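Local coordinates for intimin adherence protein (Escherichia coli O157:H7, PDB 3NCX), which probably mediates bacterial attachment to host cells by binding the translocated receptor Tir through its C-terminal lectin-like domain, at residues Val17-Ile20 / Gly21-Val24; Glu54-Ser57 / Ile58-Asp62; Leu117-Thr120 / Gln121-Ser125; Ser163-Leu167 / Ile168-Pro172. The protein carries 1 engineered substitution. All blocks are in the same frame, centred on the assembly; numbering follows the deposited sequence.

Interaction 1. Residues Val17-Ile20 / Gly21-Val24; sequences VDII and GNNV
The flat amide of Asn22 leans obliquely against the CG2 branch of Ile19, Asn22 CG lying 4.0 Å from Ile19 CG2. With CG held between its own backbone N and carbonyl carbon (chi1 50°), the Asn22 amide folds back over the loop. The other flat side chain, the carboxylate of Asp18, reaches toward Asn23, with Asp18 OD2 4.3 Å from Asn23 CA; its charge is paired with Arg25 just beyond the loop.

The backbone closes the turn. Ile19 N donates to Val24 O over 2.9 Å in a fairly straight bond lying in the carbonyl plane, and Asp18 CA adds a CA-H...O contact to the same oxygen at 3.5 Å. In the reverse direction Asn23 N makes a weak hydrogen bond of 3.0 Å to Ile19 O, the i to i+4 closure of an alpha turn. Ile20 and Gly21 have helical backbone angles and Asn23 a left-handed one, which brings the chain back on itself. Apolar packing is light, Ile19 CD1 meeting Val24 CG1 at 4.3 Å.

The loop thus joins strands 17-19 and 24-26 as an antiparallel hairpin. Strand 17-19 also pairs with strand 37-43, where Val17 rests on Phe38 and Leu40 and Ile20 on Lys39, while Ile19 and Ile20 both touch Tyr137 in the lectin-like part of the chain.

Interaction 2. Residues Glu54-Ser57 / Ile58-Asp62; sequences ENTS and IATVD
Between Asn55 and Ala59 the backbone makes a single helix-like turn, with Thr56, Ser57 and Ile58 all in the right-handed helical region before Ala59 extends into strand 59-61. Asn55 O serves two donors. Ala59 N reaches it over 3.2 Å in a nearly straight bond (171° at the hydrogen) within the carbonyl plane, whereas Ile58 N, also 3.2 Å from Asn55 O, approaches from well above that plane. One carbonyl thereby closes a beta turn and the wider alpha turn around it. Thr56 CA and Ala59 O add a CA-H...O contact at 3.2 Å.

The side chain of Asn55 supports the start of the turn: Ser57 N makes a weak bond of 3.1 Å to Asn55 OD1, as in an Asx turn. With Asn55 CG opposite the backbone N (chi1 -162°), the amide lies beside the carbonyl carbon, where OD1 can meet Ser57 N; ND2 of Asn55 is 4.2 Å from CD1 of Ile58. Thr56 and Thr60 lie alongside each other, the methyl CG2 of Thr56 facing the OG1 of Thr60. Ile58 and Ala59 pack on Val75, and Ser53 OG binds both Asn55 N and Ala59 O.

A compact turn running into the Ile-Ala-Thr-Val-Asp sequence, whose middle three residues form strand 59-61, is a recurrent feature of group 2 bacterial Ig-like domains; here it follows strand 49-53.

Interaction 3. Residues Leu117-Thr120 / Gln121-Ser125; sequences LPST and QTVLS
Thr120 and Val123 meet at the head of helix 121-131, their side chains crossing at about a right angle. Thr120 OG1 sits between its backbone N and carbonyl carbon (chi1 53°), a torsion that directs the hydroxyl at the CG2 methyl of Val123, 3.5 Å from Thr120 OG1. The backbone beneath is tied by a weak, bent bond of 3.3 Å from Val123 N to Thr120 O. On the same methyl, Ser119 OG approaches from the preceding residue.

Pro118 supplies the apolar half of the contact. Its ring points at the first helical turn, with Pro118 CB 4.0 Å from Val123 CB and Pro118 CG 3.7 Å from Leu124 CD1; the Pro118 ring and the Leu124 side chain run obliquely across each other. In the C-type lectin-like domain this places the loop after helix 106-112 against the start of the next helix, and the proline packs on both that helix and strand 184-188. Pro118 and Val123 both lean on Val188, while Leu124 continues inward to Val186, Ile150 and Leu167.

Inside the helix, Ser125 N bonds to Gln121 O over 2.8 Å, an i to i+4 link, and Val123 O receives the hydroxyl of Tyr96.

Interaction 4. Residues Ser163-Leu167 / Ile168-Pro172; sequences STYNL and ITQYP. Engineered in segment 168-172: Tyr171 (natural residue Asn).
Asn166 OD1 grips the turn that follows strand 161-166. It accepts Ile168 N over 2.8 Å, which makes an Asx turn, with the donor tilted modestly from the carbonyl plane, and more weakly Thr169 N at 3.3 Å; beyond the loop Ile146 N shares this oxygen and Ser145 OG holds Asn166 ND2, so the buried amide is fixed at both ends. The backbone of Asn166 is used too: Gln170 N donates to Asn166 O at 2.9 Å, and Asn166 N to Tyr171 O at 3.1 Å from above the carbonyl plane.

These bonds close the hairpin between strands 161-166 and 172-177 in the three-stranded sheet of the lectin-like domain, with Tyr165 and Pro172 as an antiparallel non-hydrogen-bonded pair. An ST turn shapes the return, Thr169 OG1 accepting Tyr171 N over 3.3 Å. Water 1 bridges Thr164 OG1 and Tyr171 O, and water 2, at the edge of the Tyr165 ring, links Tyr165 OH to Gln170 OE1.

Tyr165 and Gln170 run side by side, Tyr165 OH 3.6 Å from Gln170 CB, their ring and amide planes turned 71° apart. The ring of Tyr171, an engineered residue, leads away from the strand. Tyr165 also packs against Leu124 and Tyr128 of helix 121-131.

Overall arrangement
All four contacts are local, within one continuous stretch each, yet they differ in place and chemistry. Interactions 1 and 2 reach the same antiparallel sheet of the Ig-like part, with centres about 19 Å apart; interaction 2 is a surface turn closed by one backbone carbonyl, whereas interaction 1 is partly buried and meets the lectin-like part through Tyr137. Interactions 3 and 4, both partly buried, lie together in the lectin-like domain, centres about 10 Å apart, and touch directly, Gln121 CG standing 3.8 Å from Tyr165 CD1. There interaction 3 relies on apolar packing at a helix start, while interaction 4 uses a buried asparagine and bridging waters. Interactions 2 and 4 lie farthest apart, about 29 Å between centres.

Interaction 1. Residues Val17-Ile20 / Gly21-Val24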
ATOM      1  N   VAL A  17       3.687  -0.155  13.617  1.00 29.82           N
ATOM      2  CA  VAL A  17       3.440   0.848  12.586  1.00 31.62           C
ATOM      3  C   VAL A  17       1.991   1.331  12.589  1.00 33.25           C
ATOM      4  O   VAL A  17       1.069   0.566  12.867  1.00 29.88           O
ATOM      5  CB  VAL A  17       3.810   0.310  11.186  1.00 31.04           C
ATOM      6  CG1 VAL A  17       2.902   0.896  10.124  1.00 28.37           C
ATOM      7  CG2 VAL A  17       5.271   0.598  10.876  1.00 29.28           C
ATOM      8  N   ASP A  18       1.801   2.611  12.281  1.00 27.14           N
ATOM      9  CA  ASP A  18       0.467   3.195  12.222  1.00 29.44           C
ATOM     10  C   ASP A  18      -0.050   3.264  10.788  1.00 29.58           C
ATOM     11  O   ASP A  18       0.326   4.156  10.029  1.00 19.44           O
ATOM     12  CB  ASP A  18       0.469   4.594  12.839  1.00 28.78           C
ATOM     13  CG  ASP A  18      -0.881   5.275  12.741  1.00 40.50           C
ATOM     14  OD1 ASP A  18      -0.915   6.514  12.586  1.00 50.98           O
ATOM     15  OD2 ASP A  18      -1.912   4.572  12.819  1.00 50.11           O
ATOM     16  N   ILE A  19      -0.912   2.318  10.422  1.00 31.13           N
ATOM     17  CA  ILE A  19      -1.505   2.305   9.088  1.00 22.76           C
ATOM     18  C   ILE A  19      -2.590   3.371   8.976  1.00 24.01           C
ATOM     19  O   ILE A  19      -3.575   3.352   9.714  1.00 27.94           O
ATOM     20  CB  ILE A  19      -2.093   0.928   8.719  1.00 20.56           C
ATOM     21  CG1 ILE A  19      -0.980  -0.104   8.527  1.00 19.45           C
ATOM     22  CG2 ILE A  19      -2.920   1.029   7.446  1.00 15.93           C
ATOM     23  CD1 ILE A  19      -0.344  -0.581   9.810  1.00 28.06           C
ATOM     24  N   ILE A  20      -2.396   4.296   8.043  1.00 20.54           N
ATOM     25  CA  ILE A  20      -3.289   5.436   7.875  1.00 21.37           C
ATOM     26  C   ILE A  20      -4.715   5.034   7.501  1.00 17.84           C
ATOM     27  O   ILE A  20      -5.676   5.686   7.906  1.00 16.15           O
ATOM     28  CB  ILE A  20      -2.750   6.396   6.798  1.00 22.05           C
ATOM     29  CG1 ILE A  20      -1.343   6.867   7.165  1.00 23.53           C
ATOM     30  CG2 ILE A  20      -3.684   7.582   6.620  1.00 20.41           C
ATOM     31  CD1 ILE A  20      -1.272   7.571   8.502  1.00 30.65           C
ATOM     32  N   GLY A  21      -4.843   3.957   6.734  1.00 22.97           N
ATOM     33  CA  GLY A  21      -6.123   3.561   6.172  1.00 19.79           C
ATOM     34  C   GLY A  21      -7.153   3.017   7.146  1.00 18.26           C
ATOM     35  O   GLY A  21      -8.352   3.232   6.970  1.00 17.53           O
ATOM     36  N   ASN A  22      -6.697   2.305   8.171  1.00 19.53           N
ATOM     37  CA  ASN A  22      -7.613   1.676   9.115  1.00 23.18           C
ATOM     38  C   ASN A  22      -7.275   1.956  10.575  1.00 24.98           C
ATOM     39  O   ASN A  22      -7.834   1.334  11.480  1.00 23.71           O
ATOM     40  CB  ASN A  22      -7.686   0.164   8.871  1.00 22.24           C
ATOM     41  CG  ASN A  22      -6.316  -0.484   8.799  1.00 18.69           C
ATOM     42  OD1 ASN A  22      -6.122  -1.471   8.090  1.00 18.82           O
ATOM     43  ND2 ASN A  22      -5.355   0.074   9.526  1.00 16.09           N
ATOM     44  N   ASN A  23      -6.356   2.890  10.798  1.00 24.37           N
ATOM     45  CA  ASN A  23      -5.951   3.253  12.150  1.00 30.08           C
ATOM     46  C   ASN A  23      -5.496   2.044  12.965  1.00 34.71           C
ATOM     47  O   ASN A  23      -5.822   1.917  14.144  1.00 43.78           O
ATOM     48  CB  ASN A  23      -7.085   3.985  12.867  1.00 28.19           C
ATOM     49  CG  ASN A  23      -7.433   5.305  12.205  1.00 41.41           C
ATOM     50  OD1 ASN A  23      -6.559   6.138  11.960  1.00 36.49           O
ATOM     51  ND2 ASN A  23      -8.711   5.497  11.900  1.00 37.95           N
ATOM     52  N   VAL A  24      -4.747   1.155  12.321  1.00 32.92           N
ATOM     53  CA  VAL A  24      -4.203  -0.016  12.995  1.00 32.23           C
ATOM     54  C   VAL A  24      -2.758   0.212  13.412  1.00 34.56           C
ATOM     55  O   VAL A  24      -1.941   0.687  12.623  1.00 32.67           O
ATOM     56  CB  VAL A  24      -4.270  -1.269  12.102  1.00 26.47           C
ATOM     57  CG1 VAL A  24      -3.242  -2.298  12.545  1.00 21.33           C
ATOM     58  CG2 VAL A  24      -5.672  -1.857  12.117  1.00 28.00           C
TER

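Interaction 2. Residues Glu54-Ser57 / Ile58-Asp62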
ATOM      1  N   GLU A  54      16.731   4.882   1.712  1.00 28.71           N
ATOM      2  CA  GLU A  54      17.910   4.431   0.985  1.00 32.32           C
ATOM      3  C   GLU A  54      17.559   3.983  -0.427  1.00 37.54           C
ATOM      4  O   GLU A  54      18.430   3.564  -1.189  1.00 41.27           O
ATOM      5  CB  GLU A  54      18.617   3.305   1.741  1.00 29.50           C
ATOM      6  CG  GLU A  54      19.099   3.709   3.124  1.00 31.44           C
ATOM      7  CD  GLU A  54      20.267   2.870   3.600  1.00 43.34           C
ATOM      8  OE1 GLU A  54      21.038   2.389   2.742  1.00 54.32           O
ATOM      9  OE2 GLU A  54      20.413   2.690   4.826  1.00 39.77           O
ATOM     10  N   ASN A  55      16.277   4.076  -0.769  1.00 30.70           N
ATOM     11  CA  ASN A  55      15.814   3.717  -2.103  1.00 32.95           C
ATOM     12  C   ASN A  55      14.381   4.180  -2.344  1.00 38.42           C
ATOM     13  O   ASN A  55      13.426   3.527  -1.920  1.00 39.27           O
ATOM     14  CB  ASN A  55      15.930   2.207  -2.326  1.00 32.85           C
ATOM     15  CG  ASN A  55      15.889   1.830  -3.795  1.00 39.62           C
ATOM     16  OD1 ASN A  55      15.355   2.569  -4.622  1.00 38.14           O
ATOM     17  ND2 ASN A  55      16.460   0.677  -4.127  1.00 32.52           N
ATOM     18  N   THR A  56      14.242   5.312  -3.028  1.00 32.81           N
ATOM     19  CA  THR A  56      12.933   5.893  -3.308  1.00 34.04           C
ATOM     20  C   THR A  56      12.114   5.014  -4.249  1.00 30.52           C
ATOM     21  O   THR A  56      10.884   5.008  -4.196  1.00 28.81           O
ATOM     22  CB  THR A  56      13.065   7.302  -3.918  1.00 36.90           C
ATOM     23  OG1 THR A  56      13.814   8.142  -3.030  1.00 33.23           O
ATOM     24  CG2 THR A  56      11.691   7.914  -4.150  1.00 38.79           C
ATOM     25  N   SER A  57      12.804   4.274  -5.111  1.00 28.96           N
ATOM     26  CA  SER A  57      12.143   3.376  -6.049  1.00 29.49           C
ATOM     27  C   SER A  57      11.211   2.420  -5.318  1.00 31.45           C
ATOM     28  O   SER A  57      10.180   2.010  -5.853  1.00 28.01           O
ATOM     29  CB  SER A  57      13.175   2.582  -6.853  1.00 36.16           C
ATOM     30  OG  SER A  57      12.558   1.544  -7.595  1.00 28.05           O
ATOM     31  N   ILE A  58      11.579   2.066  -4.091  1.00 32.69           N
ATOM     32  CA  ILE A  58      10.785   1.136  -3.300  1.00 32.22           C
ATOM     33  C   ILE A  58       9.837   1.859  -2.348  1.00 27.05           C
ATOM     34  O   ILE A  58       8.669   1.488  -2.228  1.00 23.26           O
ATOM     35  CB  ILE A  58      11.679   0.157  -2.516  1.00 35.34           C
ATOM     36  CG1 ILE A  58      12.449  -0.737  -3.490  1.00 33.27           C
ATOM     37  CG2 ILE A  58      10.844  -0.689  -1.564  1.00 28.80           C
ATOM     38  CD1 ILE A  58      13.299  -1.787  -2.819  1.00 32.73           C
ATOM     39  N   ALA A  59      10.335   2.897  -1.683  1.00 25.58           N
ATOM     40  CA  ALA A  59       9.515   3.642  -0.735  1.00 27.98           C
ATOM     41  C   ALA A  59      10.048   5.047  -0.470  1.00 26.84           C
ATOM     42  O   ALA A  59      11.242   5.307  -0.608  1.00 29.52           O
ATOM     43  CB  ALA A  59       9.382   2.869   0.571  1.00 28.30           C
ATOM     44  N   THR A  60       9.146   5.943  -0.081  1.00 27.24           N
ATOM     45  CA  THR A  60       9.488   7.329   0.223  1.00 26.12           C
ATOM     46  C   THR A  60       8.977   7.706   1.615  1.00 29.29           C
ATOM     47  O   THR A  60       7.988   7.149   2.088  1.00 30.67           O
ATOM     48  CB  THR A  60       8.903   8.287  -0.839  1.00 26.63           C
ATOM     49  OG1 THR A  60       9.954   8.758  -1.691  1.00 32.25           O
ATOM     50  CG2 THR A  60       8.216   9.478  -0.184  1.00 27.30           C
ATOM     51  N   VAL A  61       9.657   8.640   2.274  1.00 23.54           N
ATOM     52  CA  VAL A  61       9.259   9.062   3.614  1.00 26.15           C
ATOM     53  C   VAL A  61       9.394  10.575   3.792  1.00 26.19           C
ATOM     54  O   VAL A  61      10.374  11.177   3.353  1.00 23.36           O
ATOM     55  CB  VAL A  61      10.075   8.328   4.705  1.00 24.31           C
ATOM     56  CG1 VAL A  61      11.567   8.559   4.507  1.00 28.04           C
ATOM     57  CG2 VAL A  61       9.636   8.776   6.093  1.00 24.85           C
ATOM     58  N   ASP A  62       8.402  11.187   4.434  1.00 23.25           N
ATOM     59  CA  ASP A  62       8.406  12.634   4.631  1.00 27.76           C
ATOM     60  C   ASP A  62       8.978  13.031   5.989  1.00 29.47           C
ATOM     61  O   ASP A  62       9.616  12.222   6.666  1.00 31.62           O
ATOM     62  CB  ASP A  62       7.000  13.217   4.449  1.00 22.23           C
ATOM     63  CG  ASP A  62       6.016  12.724   5.495  1.00 24.16           C
ATOM     64  OD1 ASP A  62       4.797  12.751   5.225  1.00 26.10           O
ATOM     65  OD2 ASP A  62       6.455  12.310   6.588  1.00 26.38           O
TER

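Interaction 3. Residues Leu117-Thr120 / Gln121-Ser125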
ATOM      1  N   LEU A 117      -3.675 -10.310 -13.435  1.00 18.75           N
ATOM      2  CA  LEU A 117      -4.870  -9.890 -12.718  1.00 20.79           C
ATOM      3  C   LEU A 117      -5.022 -10.724 -11.451  1.00 23.47           C
ATOM      4  O   LEU A 117      -4.586 -11.873 -11.410  1.00 23.35           O
ATOM      5  CB  LEU A 117      -6.107 -10.054 -13.602  1.00 15.33           C
ATOM      6  CG  LEU A 117      -6.117  -9.282 -14.921  1.00 16.10           C
ATOM      7  CD1 LEU A 117      -7.341  -9.656 -15.744  1.00 17.46           C
ATOM      8  CD2 LEU A 117      -6.067  -7.780 -14.675  1.00 13.08           C
ATOM      9  N   PRO A 118      -5.640 -10.146 -10.410  1.00 23.18           N
ATOM     10  CA  PRO A 118      -5.829 -10.881  -9.155  1.00 21.09           C
ATOM     11  C   PRO A 118      -6.508 -12.226  -9.396  1.00 21.11           C
ATOM     12  O   PRO A 118      -7.512 -12.292 -10.103  1.00 26.33           O
ATOM     13  CB  PRO A 118      -6.728  -9.950  -8.327  1.00 19.56           C
ATOM     14  CG  PRO A 118      -7.273  -8.947  -9.297  1.00 18.91           C
ATOM     15  CD  PRO A 118      -6.234  -8.802 -10.357  1.00 20.64           C
ATOM     16  N   SER A 119      -5.951 -13.284  -8.817  1.00 20.80           N
ATOM     17  CA  SER A 119      -6.447 -14.637  -9.046  1.00 24.57           C
ATOM     18  C   SER A 119      -7.833 -14.857  -8.445  1.00 22.59           C
ATOM     19  O   SER A 119      -8.644 -15.599  -8.997  1.00 21.57           O
ATOM     20  CB  SER A 119      -5.462 -15.668  -8.491  1.00 28.63           C
ATOM     21  OG  SER A 119      -5.319 -15.533  -7.087  1.00 40.94           O
ATOM     22  N   THR A 120      -8.094 -14.215  -7.310  1.00 23.51           N
ATOM     23  CA  THR A 120      -9.386 -14.328  -6.639  1.00 19.44           C
ATOM     24  C   THR A 120      -9.778 -13.018  -5.968  1.00 14.75           C
ATOM     25  O   THR A 120      -9.007 -12.060  -5.954  1.00 17.37           O
ATOM     26  CB  THR A 120      -9.388 -15.447  -5.576  1.00 20.24           C
ATOM     27  OG1 THR A 120      -8.283 -15.266  -4.681  1.00 25.77           O
ATOM     28  CG2 THR A 120      -9.281 -16.814  -6.233  1.00 26.43           C
ATOM     29  N   GLN A 121     -10.985 -12.985  -5.413  1.00 14.22           N
ATOM     30  CA  GLN A 121     -11.472 -11.804  -4.712  1.00 16.47           C
ATOM     31  C   GLN A 121     -10.686 -11.575  -3.425  1.00 22.01           C
ATOM     32  O   GLN A 121     -10.540 -10.443  -2.965  1.00 18.83           O
ATOM     33  CB  GLN A 121     -12.961 -11.948  -4.398  1.00 14.08           C
ATOM     34  CG  GLN A 121     -13.509 -10.849  -3.507  1.00 20.70           C
ATOM     35  CD  GLN A 121     -14.994 -10.992  -3.252  1.00 20.71           C
ATOM     36  OE1 GLN A 121     -15.783 -11.163  -4.182  1.00 22.48           O
ATOM     37  NE2 GLN A 121     -15.385 -10.926  -1.985  1.00 16.80           N
ATOM     38  N   THR A 122     -10.181 -12.661  -2.851  1.00 21.29           N
ATOM     39  CA  THR A 122      -9.415 -12.592  -1.614  1.00 20.69           C
ATOM     40  C   THR A 122      -8.111 -11.823  -1.816  1.00 26.57           C
ATOM     41  O   THR A 122      -7.672 -11.085  -0.931  1.00 24.34           O
ATOM     42  CB  THR A 122      -9.114 -13.997  -1.062  1.00 21.01           C
ATOM     43  OG1 THR A 122     -10.344 -14.656  -0.739  1.00 28.65           O
ATOM     44  CG2 THR A 122      -8.259 -13.908   0.187  1.00 32.30           C
ATOM     45  N   VAL A 123      -7.496 -11.993  -2.980  1.00 18.30           N
ATOM     46  CA  VAL A 123      -6.270 -11.270  -3.292  1.00 16.32           C
ATOM     47  C   VAL A 123      -6.482  -9.775  -3.083  1.00 17.40           C
ATOM     48  O   VAL A 123      -5.590  -9.069  -2.613  1.00 19.70           O
ATOM     49  CB  VAL A 123      -5.812 -11.525  -4.737  1.00 17.72           C
ATOM     50  CG1 VAL A 123      -4.526 -10.768  -5.026  1.00 18.07           C
ATOM     51  CG2 VAL A 123      -5.620 -13.014  -4.975  1.00 22.00           C
ATOM     52  N   LEU A 124      -7.679  -9.303  -3.418  1.00 19.57           N
ATOM     53  CA  LEU A 124      -8.008  -7.886  -3.308  1.00 20.21           C
ATOM     54  C   LEU A 124      -8.608  -7.523  -1.952  1.00 17.07           C
ATOM     55  O   LEU A 124      -8.262  -6.497  -1.367  1.00 17.41           O
ATOM     56  CB  LEU A 124      -8.965  -7.475  -4.429  1.00 23.74           C
ATOM     57  CG  LEU A 124      -8.416  -7.545  -5.855  1.00 19.95           C
ATOM     58  CD1 LEU A 124      -9.532  -7.352  -6.872  1.00 21.51           C
ATOM     59  CD2 LEU A 124      -7.320  -6.512  -6.056  1.00 18.85           C
ATOM     60  N   SER A 125      -9.510  -8.364  -1.456  1.00 19.18           N
ATOM     61  CA  SER A 125     -10.170  -8.103  -0.180  1.00 16.53           C
ATOM     62  C   SER A 125      -9.182  -8.174   0.979  1.00 19.61           C
ATOM     63  O   SER A 125      -9.343  -7.481   1.983  1.00 18.70           O
ATOM     64  CB  SER A 125     -11.324  -9.084   0.045  1.00 15.67           C
ATOM     65  OG  SER A 125     -10.858 -10.421   0.092  1.00 19.52           O
TER

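Interaction 4. Residues Ser163-Leu167 / Ile168-Pro172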
ATOM      1  N   SER A 163     -16.250 -11.499 -12.554  1.00 22.58           N
ATOM      2  CA  SER A 163     -16.612 -10.811 -11.322  1.00 21.30           C
ATOM      3  C   SER A 163     -15.628  -9.688 -10.995  1.00 19.56           C
ATOM      4  O   SER A 163     -14.515  -9.652 -11.519  1.00 16.53           O
ATOM      5  CB  SER A 163     -16.695 -11.805 -10.167  1.00 15.62           C
ATOM      6  OG  SER A 163     -15.517 -12.587 -10.093  1.00 24.91           O
ATOM      7  N   THR A 164     -16.048  -8.771 -10.128  1.00 17.76           N
ATOM      8  CA  THR A 164     -15.219  -7.634  -9.748  1.00 14.32           C
ATOM      9  C   THR A 164     -15.269  -7.371  -8.247  1.00 13.05           C
ATOM     10  O   THR A 164     -16.168  -7.840  -7.552  1.00 14.23           O
ATOM     11  CB  THR A 164     -15.648  -6.345 -10.477  1.00 17.09           C
ATOM     12  OG1 THR A 164     -17.008  -6.035 -10.147  1.00 12.66           O
ATOM     13  CG2 THR A 164     -15.517  -6.507 -11.984  1.00 21.02           C
ATOM     14  N   TYR A 165     -14.295  -6.614  -7.758  1.00 13.03           N
ATOM     15  CA  TYR A 165     -14.244  -6.225  -6.355  1.00 16.18           C
ATOM     16  C   TYR A 165     -13.773  -4.779  -6.231  1.00 18.86           C
ATOM     17  O   TYR A 165     -12.818  -4.370  -6.890  1.00 19.60           O
ATOM     18  CB  TYR A 165     -13.315  -7.154  -5.569  1.00 12.65           C
ATOM     19  CG  TYR A 165     -13.180  -6.787  -4.108  1.00 17.26           C
ATOM     20  CD1 TYR A 165     -14.171  -7.121  -3.196  1.00 19.82           C
ATOM     21  CD2 TYR A 165     -12.060  -6.110  -3.640  1.00 16.95           C
ATOM     22  CE1 TYR A 165     -14.055  -6.789  -1.858  1.00 18.48           C
ATOM     23  CE2 TYR A 165     -11.934  -5.774  -2.304  1.00 17.01           C
ATOM     24  CZ  TYR A 165     -12.936  -6.116  -1.417  1.00 21.20           C
ATOM     25  OH  TYR A 165     -12.820  -5.786  -0.085  1.00 17.82           O
ATOM     26  N   ASN A 166     -14.448  -4.006  -5.387  1.00 17.38           N
ATOM     27  CA  ASN A 166     -14.126  -2.593  -5.223  1.00 16.26           C
ATOM     28  C   ASN A 166     -13.186  -2.350  -4.042  1.00 16.56           C
ATOM     29  O   ASN A 166     -13.503  -2.697  -2.904  1.00 19.45           O
ATOM     30  CB  ASN A 166     -15.409  -1.779  -5.067  1.00 17.53           C
ATOM     31  CG  ASN A 166     -15.183  -0.291  -5.240  1.00 16.03           C
ATOM     32  OD1 ASN A 166     -14.202   0.266  -4.745  1.00 15.47           O
ATOM     33  ND2 ASN A 166     -16.093   0.362  -5.950  1.00 15.00           N
ATOM     34  N   LEU A 167     -12.035  -1.744  -4.320  1.00 14.92           N
ATOM     35  CA  LEU A 167     -10.998  -1.545  -3.309  1.00 12.34           C
ATOM     36  C   LEU A 167     -11.337  -0.455  -2.293  1.00 13.78           C
ATOM     37  O   LEU A 167     -10.578  -0.217  -1.353  1.00 10.83           O
ATOM     38  CB  LEU A 167      -9.657  -1.242  -3.978  1.00 11.16           C
ATOM     39  CG  LEU A 167      -9.061  -2.392  -4.793  1.00 11.87           C
ATOM     40  CD1 LEU A 167      -7.833  -1.933  -5.563  1.00 12.21           C
ATOM     41  CD2 LEU A 167      -8.722  -3.563  -3.884  1.00 16.55           C
ATOM     42  N   ILE A 168     -12.474   0.205  -2.484  1.00 13.88           N
ATOM     43  CA  ILE A 168     -12.936   1.213  -1.537  1.00 14.44           C
ATOM     44  C   ILE A 168     -14.210   0.769  -0.833  1.00 14.79           C
ATOM     45  O   ILE A 168     -14.351   0.941   0.378  1.00 19.46           O
ATOM     46  CB  ILE A 168     -13.210   2.561  -2.224  1.00 15.67           C
ATOM     47  CG1 ILE A 168     -11.907   3.189  -2.720  1.00 16.03           C
ATOM     48  CG2 ILE A 168     -13.915   3.509  -1.267  1.00 13.15           C
ATOM     49  CD1 ILE A 168     -12.111   4.507  -3.435  1.00 13.74           C
ATOM     50  N   THR A 169     -15.131   0.192  -1.595  1.00 16.98           N
ATOM     51  CA  THR A 169     -16.458  -0.133  -1.082  1.00 20.15           C
ATOM     52  C   THR A 169     -16.621  -1.600  -0.682  1.00 14.83           C
ATOM     53  O   THR A 169     -17.639  -1.976  -0.103  1.00 15.08           O
ATOM     54  CB  THR A 169     -17.550   0.226  -2.107  1.00 16.66           C
ATOM     55  OG1 THR A 169     -17.435  -0.631  -3.248  1.00 14.46           O
ATOM     56  CG2 THR A 169     -17.413   1.675  -2.550  1.00 14.79           C
ATOM     57  N   GLN A 170     -15.618  -2.419  -0.989  1.00 18.15           N
ATOM     58  CA  GLN A 170     -15.669  -3.855  -0.702  1.00 22.76           C
ATOM     59  C   GLN A 170     -16.763  -4.546  -1.510  1.00 17.23           C
ATOM     60  O   GLN A 170     -17.035  -5.730  -1.316  1.00 18.77           O
ATOM     61  CB  GLN A 170     -15.907  -4.114   0.789  1.00 16.50           C
ATOM     62  CG  GLN A 170     -14.955  -3.400   1.731  1.00 18.71           C
ATOM     63  CD  GLN A 170     -15.298  -3.648   3.188  1.00 16.69           C
ATOM     64  OE1 GLN A 170     -15.231  -4.778   3.668  1.00 17.42           O
ATOM     65  NE2 GLN A 170     -15.675  -2.590   3.897  1.00 12.93           N
ATOM     66  N   TYR A 171     -17.389  -3.800  -2.414  1.00 18.64           N
ATOM     67  CA  TYR A 171     -18.525  -4.302  -3.179  1.00 20.40           C
ATOM     68  C   TYR A 171     -18.122  -5.368  -4.198  1.00 19.56           C
ATOM     69  O   TYR A 171     -17.392  -5.083  -5.148  1.00 17.64           O
ATOM     70  CB  TYR A 171     -19.246  -3.143  -3.875  1.00 15.17           C
ATOM     71  CG  TYR A 171     -20.496  -3.544  -4.626  1.00 21.46           C
ATOM     72  CD1 TYR A 171     -21.587  -4.088  -3.960  1.00 23.39           C
ATOM     73  CD2 TYR A 171     -20.592  -3.363  -6.001  1.00 20.40           C
ATOM     74  CE1 TYR A 171     -22.734  -4.452  -4.643  1.00 22.76           C
ATOM     75  CE2 TYR A 171     -21.735  -3.723  -6.691  1.00 22.96           C
ATOM     76  CZ  TYR A 171     -22.802  -4.266  -6.007  1.00 24.17           C
ATOM     77  OH  TYR A 171     -23.940  -4.625  -6.690  1.00 26.65           O
ATOM     78  N   PRO A 172     -18.592  -6.607  -3.991  1.00 19.86           N
ATOM     79  CA  PRO A 172     -18.365  -7.707  -4.933  1.00 18.63           C
ATOM     80  C   PRO A 172     -19.458  -7.730  -5.993  1.00 20.23           C
ATOM     81  O   PRO A 172     -20.612  -7.429  -5.690  1.00 27.78           O
ATOM     82  CB  PRO A 172     -18.479  -8.940  -4.042  1.00 13.35           C
ATOM     83  CG  PRO A 172     -19.499  -8.543  -3.027  1.00 16.41           C
ATOM     84  CD  PRO A 172     -19.308  -7.060  -2.786  1.00 19.33           C
TER
HETATM   85  O   HOH W   1     -17.287  -4.761  -7.756  1.00 16.26           O
HETATM   86  O   HOH W   2     -14.087  -6.686   2.244  1.00 24.18           O